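Local structure of Amuc_1102 (Akkermansia muciniphila, 7DSZ) at residues V113-S119 with Y175-K180. The protein is of undetermined function but adopts an immunoglobulin-like fold related to archaeal type IV pilus proteins, consistent with a role in a pilus-like assembly. Sequence-based numbering, arbitrary orientation. Where two conformers were deposited one is given.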
loop_
_atom_site.group_PDB
_atom_site.type_symbol
_atom_site.label_atom_id
_atom_site.label_comp_id
_atom_site.label_asym_id
_atom_site.label_seq_id
_atom_site.Cartn_x
_atom_site.Cartn_y
_atom_site.Cartn_z
ATOM N N VAL C 113 6.112 8.537 -12.803
ATOM C CA VAL C 113 4.892 8.832 -12.049
ATOM C C VAL C 113 3.722 8.602 -12.983
ATOM O O VAL C 113 3.878 8.535 -14.204
ATOM C CB VAL C 113 4.805 10.270 -11.480
ATOM C CG1 VAL C 113 5.637 10.395 -10.232
ATOM C CG2 VAL C 113 5.186 11.293 -12.544
ATOM N N TYR C 114 2.525 8.456 -12.402
ATOM C CA TYR C 114 1.380 7.967 -13.160
ATOM C C TYR C 114 0.122 8.767 -12.848
ATOM O O TYR C 114 -0.062 9.250 -11.731
ATOM C CB TYR C 114 1.084 6.479 -12.851
ATOM C CG TYR C 114 2.311 5.596 -13.051
ATOM C CD1 TYR C 114 3.355 5.610 -12.133
ATOM C CD2 TYR C 114 2.428 4.777 -14.174
ATOM C CE1 TYR C 114 4.489 4.852 -12.325
ATOM C CE2 TYR C 114 3.564 3.985 -14.372
ATOM C CZ TYR C 114 4.593 4.035 -13.435
ATOM O OH TYR C 114 5.742 3.266 -13.608
ATOM N N LEU C 115 -0.771 8.838 -13.835
ATOM C CA LEU C 115 -2.152 9.254 -13.613
ATOM C C LEU C 115 -3.086 8.107 -13.982
ATOM O O LEU C 115 -2.864 7.404 -14.975
ATOM C CB LEU C 115 -2.497 10.512 -14.438
ATOM C CG LEU C 115 -1.914 11.834 -13.940
ATOM C CD1 LEU C 115 -2.186 12.931 -14.999
ATOM C CD2 LEU C 115 -2.441 12.251 -12.531
ATOM N N SER C 116 -4.137 7.911 -13.181
ATOM C CA SER C 116 -5.071 6.823 -13.402
ATOM C C SER C 116 -5.897 7.058 -14.667
ATOM O O SER C 116 -5.979 8.184 -15.170
ATOM C CB SER C 116 -6.022 6.702 -12.213
ATOM O OG SER C 116 -6.878 7.841 -12.192
ATOM N N PRO C 117 -6.548 6.012 -15.180
ATOM C CA PRO C 117 -7.462 6.226 -16.318
ATOM C C PRO C 117 -8.556 7.235 -16.018
ATOM O O PRO C 117 -8.910 8.028 -16.897
ATOM C CB PRO C 117 -8.026 4.826 -16.582
ATOM C CG PRO C 117 -6.941 3.890 -16.091
ATOM C CD PRO C 117 -6.399 4.576 -14.852
ATOM N N SER C 118 -9.079 7.266 -14.791
ATOM C CA SER C 118 -10.151 8.225 -14.516
ATOM C C SER C 118 -9.625 9.653 -14.446
ATOM O O SER C 118 -10.314 10.585 -14.876
ATOM C CB SER C 118 -10.894 7.837 -13.230
ATOM O OG SER C 118 -10.100 8.015 -12.066
ATOM N N SER C 119 -8.397 9.854 -13.950
ATOM C CA SER C 119 -7.795 11.181 -14.020
ATOM C C SER C 119 -7.626 11.626 -15.473
ATOM O O SER C 119 -7.909 12.781 -15.814
ATOM C CB SER C 119 -6.444 11.197 -13.296
ATOM O OG SER C 119 -6.584 11.290 -11.886
ATOM N N TYR C 175 -6.846 14.711 -8.672
ATOM C CA TYR C 175 -6.140 14.143 -9.817
ATOM C C TYR C 175 -4.776 13.615 -9.362
ATOM O O TYR C 175 -3.735 14.099 -9.820
ATOM C CB TYR C 175 -5.950 15.160 -10.932
ATOM C CG TYR C 175 -7.180 15.870 -11.422
ATOM C CD1 TYR C 175 -7.723 16.945 -10.715
ATOM C CD2 TYR C 175 -7.749 15.519 -12.627
ATOM C CE1 TYR C 175 -8.839 17.620 -11.188
ATOM C CE2 TYR C 175 -8.852 16.189 -13.115
ATOM C CZ TYR C 175 -9.393 17.228 -12.388
ATOM O OH TYR C 175 -10.494 17.887 -12.885
ATOM N N PRO C 176 -4.747 12.680 -8.420
ATOM C CA PRO C 176 -3.482 12.392 -7.732
ATOM C C PRO C 176 -2.465 11.717 -8.646
ATOM O O PRO C 176 -2.772 10.759 -9.363
ATOM C CB PRO C 176 -3.900 11.475 -6.572
ATOM C CG PRO C 176 -5.235 10.937 -6.944
ATOM C CD PRO C 176 -5.888 11.928 -7.859
ATOM N N LEU C 177 -1.254 12.258 -8.623
ATOM C CA LEU C 177 -0.111 11.601 -9.231
ATOM C C LEU C 177 0.306 10.444 -8.348
ATOM O O LEU C 177 0.381 10.587 -7.126
ATOM C CB LEU C 177 1.044 12.581 -9.362
ATOM C CG LEU C 177 0.990 13.501 -10.570
ATOM C CD1 LEU C 177 2.133 14.510 -10.468
ATOM C CD2 LEU C 177 1.091 12.647 -11.828
ATOM N N LEU C 178 0.584 9.299 -8.962
ATOM C CA LEU C 178 0.859 8.087 -8.215
ATOM C C LEU C 178 2.275 7.615 -8.509
ATOM O O LEU C 178 2.769 7.778 -9.624
ATOM C CB LEU C 178 -0.118 7.002 -8.600
ATOM C CG LEU C 178 -1.582 7.422 -8.408
ATOM C CD1 LEU C 178 -2.502 6.425 -9.106
ATOM C CD2 LEU C 178 -1.874 7.448 -6.930
ATOM N N ASN C 179 2.916 7.035 -7.504
ATOM C CA ASN C 179 4.173 6.355 -7.794
ATOM C C ASN C 179 3.857 4.932 -8.254
ATOM O O ASN C 179 2.716 4.458 -8.181
ATOM C CB ASN C 179 5.147 6.437 -6.591
ATOM C CG ASN C 179 4.790 5.487 -5.422
ATOM O OD1 ASN C 179 4.375 4.362 -5.613
ATOM N ND2 ASN C 179 5.010 5.962 -4.196
ATOM N N LYS C 180 4.888 4.254 -8.774
ATOM C CA LYS C 180 4.675 2.968 -9.419
ATOM C C LYS C 180 4.071 1.943 -8.470
ATOM O O LYS C 180 3.243 1.121 -8.884
ATOM C CB LYS C 180 6.016 2.466 -9.994
ATOM C CG LYS C 180 5.942 1.118 -10.671
ATOM C CD LYS C 180 7.241 0.885 -11.474
ATOM C CE LYS C 180 7.257 -0.482 -12.154
ATOM N NZ LYS C 180 7.519 -1.571 -11.171
HETATM O O HOH W 1 -4.811 9.597 -10.669
#
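Y114 and L178 pair through their backbones as a single antiparallel hydrogen-bonded bridge. L178 N gives to Y114 O at 2.8 Å. Y114 N gives to L178 O at 2.9 Å. This second bond is the more bent, with 137° at the hydrogen. The same L178 O lies in the plane of the Y114 ring, at its edge, 3.4 Å from Y114 CD1. With CG anti to the carbonyl carbon (chi1 -54°), the ring runs toward K180. There Y114 OH lies 3.5 Å from K180 CD, the two side chains side by side and pointing the same way. Their polar ends have other partners: Y114 OH bonds S112 OG, and K180 NZ bonds the carbonyls of F188 and S186. In this immunoglobulin-like fold the bridge joins segment 175-180, from the chain between strands 169-171 and 195-196, to strand 109-115, an outer strand, within this chain, of a three-stranded antiparallel sheet. One residue along each segment, the side chains of L115 and L177 cross at an angle: L115 CD2 touches L177 CD2 at 3.6 Å, and L177 also packs on L94 of strand 91-104. Beyond the strand, S116 is the N-cap of helix 117-124, its OG accepting from S119 N at 3.1 Å. A water ties this turn to P176. It accepts from S116 N, donates to P176 O at 2.7 Å and bonds S119 OG. That hydroxyl sits 3.6 Å from Y175 CA and also bonds N102 of the second subunit.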